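Local coordinates for protein galactose-binding lectin (Arachis hypogaea, PDB 6VAW) that binds galactose and galactose-bearing ligands as a tetrameric legume lectin that carries calcium and manganese ions in each subunit, at residues L106-V118 against K197-S209. Sequence-based numbering, arbitrary orientation.
Sequences LGVSDTKGAGHFV and KLPERVKFGFSAS
In the seven-stranded antiparallel sheet of this legume lectin fold, strand 84-91 separates strands 117-123 and 201-209, which therefore do not pair; segments 106-118 and 197-209 meet instead at two places: where loop residues 106-108 pack against S207 and S209 at the end of strand 201-209, and where H116 and V118 reach the end of helix 194-197 and the loop that follows it. At the first place the S207 hydroxyl donates a hydrogen bond to the carbonyl of L106, OG to O 2.7 Å. The donor lies in the carbonyl plane on a lone pair, with a C=O...donor angle of 138°. The torsion that allows this sets OG anti to the backbone N of S207 (chi1 -176°), with CB pointing toward the loop. V108 CG1 packs against the same serine, 3.9 Å from its CB, while V108 CG2 rests over one face of the F117 ring, 3.7 Å above the plane and offset toward the rim. G107 brings its CA to 3.6 Å from S207 OG, and its carbonyl accepts a hydrogen bond from R45 of strand 43-53. S209 OG approaches L106 CA to 3.1 Å, and its hydroxyl is hydrogen-bonded to the carbonyl of G103, a residue of the sugar pocket; the L106 side chain is about 5 Å from the bound calcium ion. At the other place V118 CG2 meets L198 CD1 at 3.9 Å, the two apolar side chains crossing at a slant. Beside them the imidazole of H116 extends toward the end of helix 194-197, where NE2 donates to the carbonyl O of K197 over 3.1 Å; that oxygen lies in the ring plane, and the N-H...O angle is a bent 141°.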
ATOM      1  N   LEU A 106      33.319   5.098   5.518  1.00 23.00           N
ATOM      2  CA  LEU A 106      31.984   5.257   4.888  1.00 22.21           C
ATOM      3  C   LEU A 106      31.009   6.115   5.754  1.00 25.76           C
ATOM      4  O   LEU A 106      29.787   6.065   5.541  1.00 25.74           O
ATOM      5  CB  LEU A 106      31.364   3.868   4.551  1.00 22.96           C
ATOM      6  CG  LEU A 106      32.199   2.971   3.632  1.00 27.21           C
ATOM      7  CD1 LEU A 106      31.576   1.558   3.537  1.00 25.41           C
ATOM      8  CD2 LEU A 106      32.405   3.598   2.236  1.00 28.03           C
ATOM      9  N   GLY A 107      31.566   6.904   6.681  1.00 23.22           N
ATOM     10  CA  GLY A 107      30.798   7.770   7.577  1.00 21.93           C
ATOM     11  C   GLY A 107      30.088   7.069   8.721  1.00 24.04           C
ATOM     12  O   GLY A 107      29.256   7.677   9.387  1.00 25.10           O
ATOM     13  N   VAL A 108      30.414   5.805   8.987  1.00 22.42           N
ATOM     14  CA  VAL A 108      29.716   5.038  10.036  1.00 23.75           C
ATOM     15  C   VAL A 108      30.674   4.516  11.099  1.00 29.07           C
ATOM     16  O   VAL A 108      30.212   4.033  12.136  1.00 32.39           O
ATOM     17  CB  VAL A 108      28.841   3.879   9.460  1.00 24.56           C
ATOM     18  CG1 VAL A 108      27.656   4.425   8.691  1.00 23.38           C
ATOM     19  CG2 VAL A 108      29.671   2.944   8.581  1.00 24.11           C
ATOM     20  N   SER A 109      31.990   4.570  10.847  1.00 25.05           N
ATOM     21  CA  SER A 109      32.921   4.037  11.820  1.00 23.94           C
ATOM     22  C   SER A 109      34.041   5.019  12.207  1.00 28.07           C
ATOM     23  O   SER A 109      34.197   6.082  11.589  1.00 27.58           O
ATOM     24  CB  SER A 109      33.527   2.751  11.286  1.00 26.27           C
ATOM     25  OG  SER A 109      34.356   3.020  10.171  1.00 32.80           O
ATOM     26  N   ASP A 110      34.835   4.635  13.219  1.00 26.20           N
ATOM     27  CA  ASP A 110      35.996   5.423  13.630  1.00 28.61           C
ATOM     28  C   ASP A 110      37.185   5.082  12.708  1.00 32.06           C
ATOM     29  O   ASP A 110      37.027   4.279  11.778  1.00 30.30           O
ATOM     30  CB  ASP A 110      36.332   5.194  15.121  1.00 32.00           C
ATOM     31  CG  ASP A 110      36.617   3.765  15.565  1.00 40.30           C
ATOM     32  OD1 ASP A 110      37.084   2.958  14.732  1.00 39.98           O
ATOM     33  OD2 ASP A 110      36.416   3.470  16.756  1.00 49.62           O
ATOM     34  N   THR A 111      38.370   5.670  12.977  1.00 29.40           N
ATOM     35  CA  THR A 111      39.598   5.457  12.203  1.00 28.87           C
ATOM     36  C   THR A 111      39.998   3.977  12.177  1.00 31.27           C
ATOM     37  O   THR A 111      40.494   3.510  11.152  1.00 30.74           O
ATOM     38  CB  THR A 111      40.735   6.331  12.768  1.00 37.16           C
ATOM     39  OG1 THR A 111      40.293   7.693  12.770  1.00 38.75           O
ATOM     40  CG2 THR A 111      42.014   6.229  11.950  1.00 38.57           C
ATOM     41  N   LYS A 112      39.779   3.243  13.281  1.00 29.11           N
ATOM     42  CA  LYS A 112      40.111   1.813  13.389  1.00 29.67           C
ATOM     43  C   LYS A 112      39.057   0.896  12.694  1.00 31.71           C
ATOM     44  O   LYS A 112      39.243  -0.329  12.660  1.00 29.95           O
ATOM     45  CB  LYS A 112      40.266   1.401  14.866  1.00 34.82           C
ATOM     46  CG  LYS A 112      41.356   2.201  15.591  1.00 56.13           C
ATOM     47  CD  LYS A 112      41.870   1.518  16.871  1.00 70.00           C
ATOM     48  CE  LYS A 112      40.996   1.639  18.118  1.00 84.67           C
ATOM     49  NZ  LYS A 112      40.662   3.051  18.467  1.00 96.36           N
ATOM     50  N   GLY A 113      38.005   1.508  12.145  1.00 28.11           N
ATOM     51  CA  GLY A 113      36.935   0.856  11.392  1.00 27.79           C
ATOM     52  C   GLY A 113      35.804   0.272  12.208  1.00 30.61           C
ATOM     53  O   GLY A 113      34.968  -0.452  11.660  1.00 27.19           O
ATOM     54  N   ALA A 114      35.740   0.621  13.508  1.00 28.82           N
ATOM     55  CA  ALA A 114      34.716   0.140  14.436  1.00 29.10           C
ATOM     56  C   ALA A 114      33.611   1.163  14.634  1.00 31.01           C
ATOM     57  O   ALA A 114      33.856   2.371  14.644  1.00 31.54           O
ATOM     58  CB  ALA A 114      35.352  -0.194  15.780  1.00 30.19           C
ATOM     59  N   GLY A 115      32.392   0.665  14.797  1.00 27.72           N
ATOM     60  CA  GLY A 115      31.218   1.491  15.031  1.00 27.00           C
ATOM     61  C   GLY A 115      30.087   0.647  15.573  1.00 31.83           C
ATOM     62  O   GLY A 115      30.273  -0.545  15.821  1.00 30.99           O
ATOM     63  N   HIS A 116      28.922   1.256  15.781  1.00 28.66           N
ATOM     64  CA  HIS A 116      27.755   0.541  16.264  1.00 28.86           C
ATOM     65  C   HIS A 116      26.692   0.609  15.160  1.00 31.10           C
ATOM     66  O   HIS A 116      25.968   1.601  15.056  1.00 27.51           O
ATOM     67  CB  HIS A 116      27.257   1.122  17.595  1.00 30.81           C
ATOM     68  CG  HIS A 116      26.286   0.241  18.317  1.00 35.59           C
ATOM     69  ND1 HIS A 116      25.705   0.642  19.510  1.00 37.89           N
ATOM     70  CD2 HIS A 116      25.848  -1.004  18.013  1.00 38.30           C
ATOM     71  CE1 HIS A 116      24.915  -0.352  19.876  1.00 37.47           C
ATOM     72  NE2 HIS A 116      24.976  -1.369  19.019  1.00 38.12           N
ATOM     73  N   PHE A 117      26.659  -0.420  14.289  1.00 25.39           N
ATOM     74  CA  PHE A 117      25.765  -0.446  13.137  1.00 23.46           C
ATOM     75  C   PHE A 117      25.771  -1.821  12.487  1.00 25.14           C
ATOM     76  O   PHE A 117      26.683  -2.611  12.705  1.00 23.78           O
ATOM     77  CB  PHE A 117      26.191   0.627  12.076  1.00 24.23           C
ATOM     78  CG  PHE A 117      27.550   0.354  11.461  1.00 24.34           C
ATOM     79  CD1 PHE A 117      28.720   0.752  12.107  1.00 26.93           C
ATOM     80  CD2 PHE A 117      27.662  -0.327  10.250  1.00 25.02           C
ATOM     81  CE1 PHE A 117      29.984   0.440  11.573  1.00 27.80           C
ATOM     82  CE2 PHE A 117      28.922  -0.620   9.705  1.00 26.64           C
ATOM     83  CZ  PHE A 117      30.076  -0.241  10.375  1.00 26.18           C
ATOM     84  N   VAL A 118      24.794  -2.046  11.622  1.00 22.01           N
ATOM     85  CA  VAL A 118      24.677  -3.223  10.759  1.00 22.08           C
ATOM     86  C   VAL A 118      24.430  -2.627   9.401  1.00 27.93           C
ATOM     87  O   VAL A 118      23.604  -1.725   9.287  1.00 26.52           O
ATOM     88  CB  VAL A 118      23.601  -4.268  11.202  1.00 24.27           C
ATOM     89  CG1 VAL A 118      23.380  -5.340  10.114  1.00 23.95           C
ATOM     90  CG2 VAL A 118      24.003  -4.931  12.522  1.00 24.20           C
ATOM     91  N   LYS A 197      22.960  -7.560  18.271  1.00 25.91           N
ATOM     92  CA  LYS A 197      23.882  -6.507  17.857  1.00 24.86           C
ATOM     93  C   LYS A 197      23.311  -5.096  17.953  1.00 27.30           C
ATOM     94  O   LYS A 197      24.068  -4.131  17.932  1.00 27.80           O
ATOM     95  CB  LYS A 197      24.330  -6.756  16.404  1.00 25.75           C
ATOM     96  CG  LYS A 197      25.005  -8.115  16.151  1.00 34.11           C
ATOM     97  CD  LYS A 197      26.321  -8.269  16.904  1.00 37.80           C
ATOM     98  CE  LYS A 197      26.990  -9.579  16.586  1.00 43.74           C
ATOM     99  NZ  LYS A 197      28.062  -9.897  17.565  1.00 42.60           N
ATOM    100  N   LEU A 198      22.010  -4.954  17.978  1.00 22.67           N
ATOM    101  CA  LEU A 198      21.427  -3.613  18.008  1.00 20.90           C
ATOM    102  C   LEU A 198      20.411  -3.422  19.135  1.00 23.89           C
ATOM    103  O   LEU A 198      19.810  -4.405  19.549  1.00 24.38           O
ATOM    104  CB  LEU A 198      20.734  -3.311  16.663  1.00 19.68           C
ATOM    105  CG  LEU A 198      21.673  -3.004  15.477  1.00 23.51           C
ATOM    106  CD1 LEU A 198      20.950  -3.135  14.163  1.00 23.00           C
ATOM    107  CD2 LEU A 198      22.305  -1.632  15.604  1.00 22.98           C
ATOM    108  N   PRO A 199      20.091  -2.149  19.501  1.00 22.88           N
ATOM    109  CA  PRO A 199      19.047  -1.902  20.526  1.00 23.53           C
ATOM    110  C   PRO A 199      17.642  -2.138  19.971  1.00 26.75           C
ATOM    111  O   PRO A 199      17.464  -2.235  18.725  1.00 25.16           O
ATOM    112  CB  PRO A 199      19.251  -0.430  20.886  1.00 25.54           C
ATOM    113  CG  PRO A 199      19.853   0.187  19.666  1.00 30.03           C
ATOM    114  CD  PRO A 199      20.701  -0.874  19.040  1.00 26.04           C
ATOM    115  N   GLU A 200      16.627  -2.148  20.864  1.00 22.49           N
ATOM    116  CA  GLU A 200      15.232  -2.353  20.428  1.00 20.92           C
ATOM    117  C   GLU A 200      14.766  -1.321  19.380  1.00 23.53           C
ATOM    118  O   GLU A 200      13.999  -1.675  18.490  1.00 23.57           O
ATOM    119  CB  GLU A 200      14.271  -2.324  21.625  1.00 21.63           C
ATOM    120  CG  GLU A 200      14.368  -3.558  22.492  1.00 36.18           C
ATOM    121  CD  GLU A 200      13.815  -3.354  23.886  1.00 51.88           C
ATOM    122  OE1 GLU A 200      12.581  -3.476  24.048  1.00 40.20           O
ATOM    123  OE2 GLU A 200      14.612  -3.098  24.817  1.00 39.82           O
ATOM    124  N   ARG A 201      15.183  -0.044  19.540  1.00 21.66           N
ATOM    125  CA  ARG A 201      14.827   1.073  18.663  1.00 20.31           C
ATOM    126  C   ARG A 201      16.045   1.513  17.859  1.00 22.37           C
ATOM    127  O   ARG A 201      17.147   1.752  18.396  1.00 20.21           O
ATOM    128  CB  ARG A 201      14.216   2.252  19.423  1.00 22.85           C
ATOM    129  CG  ARG A 201      12.849   1.938  20.073  1.00 29.52           C
ATOM    130  CD  ARG A 201      12.490   2.872  21.217  1.00 38.38           C
ATOM    131  NE  ARG A 201      12.657   4.286  20.880  1.00 42.05           N
ATOM    132  CZ  ARG A 201      11.708   5.210  20.989  1.00 51.60           C
ATOM    133  NH1 ARG A 201      10.497   4.885  21.432  1.00 29.26           N
ATOM    134  NH2 ARG A 201      11.967   6.473  20.678  1.00 37.42           N
ATOM    135  N   VAL A 202      15.836   1.582  16.545  1.00 20.83           N
ATOM    136  CA  VAL A 202      16.889   1.904  15.584  1.00 18.98           C
ATOM    137  C   VAL A 202      16.434   2.877  14.536  1.00 22.08           C
ATOM    138  O   VAL A 202      15.239   3.175  14.422  1.00 24.56           O
ATOM    139  CB  VAL A 202      17.480   0.626  14.873  1.00 21.43           C
ATOM    140  CG1 VAL A 202      18.132  -0.338  15.870  1.00 20.68           C
ATOM    141  CG2 VAL A 202      16.434  -0.071  13.990  1.00 21.94           C
ATOM    142  N   LYS A 203      17.411   3.384  13.782  1.00 18.21           N
ATOM    143  CA  LYS A 203      17.205   4.228  12.608  1.00 19.52           C
ATOM    144  C   LYS A 203      17.880   3.546  11.391  1.00 24.41           C
ATOM    145  O   LYS A 203      18.919   2.907  11.509  1.00 25.24           O
ATOM    146  CB  LYS A 203      17.662   5.692  12.797  1.00 22.33           C
ATOM    147  CG  LYS A 203      16.539   6.502  13.465  1.00 24.44           C
ATOM    148  CD  LYS A 203      16.904   7.937  13.736  1.00 32.40           C
ATOM    149  CE  LYS A 203      15.862   8.581  14.613  1.00 39.28           C
ATOM    150  NZ  LYS A 203      16.173  10.014  14.856  1.00 44.89           N
ATOM    151  N   PHE A 204      17.211   3.629  10.256  1.00 22.70           N
ATOM    152  CA  PHE A 204      17.626   3.082   8.972  1.00 20.59           C
ATOM    153  C   PHE A 204      18.046   4.257   8.121  1.00 23.34           C
ATOM    154  O   PHE A 204      17.429   5.312   8.204  1.00 21.92           O
ATOM    155  CB  PHE A 204      16.461   2.316   8.303  1.00 21.87           C
ATOM    156  CG  PHE A 204      16.130   0.968   8.922  1.00 21.46           C
ATOM    157  CD1 PHE A 204      15.302   0.878  10.045  1.00 23.50           C
ATOM    158  CD2 PHE A 204      16.613  -0.205   8.361  1.00 20.64           C
ATOM    159  CE1 PHE A 204      14.986  -0.359  10.602  1.00 23.01           C
ATOM    160  CE2 PHE A 204      16.308  -1.448   8.930  1.00 22.65           C
ATOM    161  CZ  PHE A 204      15.462  -1.523  10.018  1.00 20.84           C
ATOM    162  N   GLY A 205      19.089   4.096   7.341  1.00 20.48           N
ATOM    163  CA  GLY A 205      19.497   5.194   6.478  1.00 19.28           C
ATOM    164  C   GLY A 205      20.590   4.799   5.529  1.00 21.92           C
ATOM    165  O   GLY A 205      20.813   3.606   5.312  1.00 20.36           O
ATOM    166  N   PHE A 206      21.202   5.820   4.906  1.00 18.49           N
ATOM    167  CA  PHE A 206      22.316   5.703   3.979  1.00 19.24           C
ATOM    168  C   PHE A 206      23.424   6.671   4.387  1.00 21.98           C
ATOM    169  O   PHE A 206      23.143   7.749   4.912  1.00 22.13           O
ATOM    170  CB  PHE A 206      21.878   6.005   2.548  1.00 21.13           C
ATOM    171  CG  PHE A 206      20.813   5.086   2.010  1.00 20.92           C
ATOM    172  CD1 PHE A 206      21.155   3.912   1.355  1.00 23.62           C
ATOM    173  CD2 PHE A 206      19.460   5.378   2.194  1.00 21.84           C
ATOM    174  CE1 PHE A 206      20.166   3.058   0.864  1.00 25.68           C
ATOM    175  CE2 PHE A 206      18.467   4.526   1.688  1.00 26.24           C
ATOM    176  CZ  PHE A 206      18.828   3.356   1.059  1.00 24.90           C
ATOM    177  N   SER A 207      24.665   6.295   4.113  1.00 18.50           N
ATOM    178  CA  SER A 207      25.840   7.112   4.387  1.00 18.22           C
ATOM    179  C   SER A 207      26.836   6.927   3.268  1.00 21.92           C
ATOM    180  O   SER A 207      26.890   5.855   2.673  1.00 21.07           O
ATOM    181  CB  SER A 207      26.468   6.720   5.721  1.00 23.09           C
ATOM    182  OG  SER A 207      27.570   7.558   6.051  1.00 27.38           O
ATOM    183  N   ALA A 208      27.598   7.981   2.957  1.00 18.51           N
ATOM    184  CA  ALA A 208      28.659   7.973   1.958  1.00 19.14           C
ATOM    185  C   ALA A 208      29.762   8.925   2.393  1.00 23.23           C
ATOM    186  O   ALA A 208      29.516   9.845   3.171  1.00 21.73           O
ATOM    187  CB  ALA A 208      28.118   8.357   0.589  1.00 19.29           C
ATOM    188  N   SER A 209      30.976   8.705   1.906  1.00 21.23           N
ATOM    189  CA  SER A 209      32.095   9.542   2.288  1.00 22.77           C
ATOM    190  C   SER A 209      33.136   9.609   1.194  1.00 25.33           C
ATOM    191  O   SER A 209      33.119   8.828   0.239  1.00 23.15           O
ATOM    192  CB  SER A 209      32.721   9.033   3.583  1.00 23.89           C
ATOM    193  OG  SER A 209      33.146   7.690   3.422  1.00 29.26           O
TER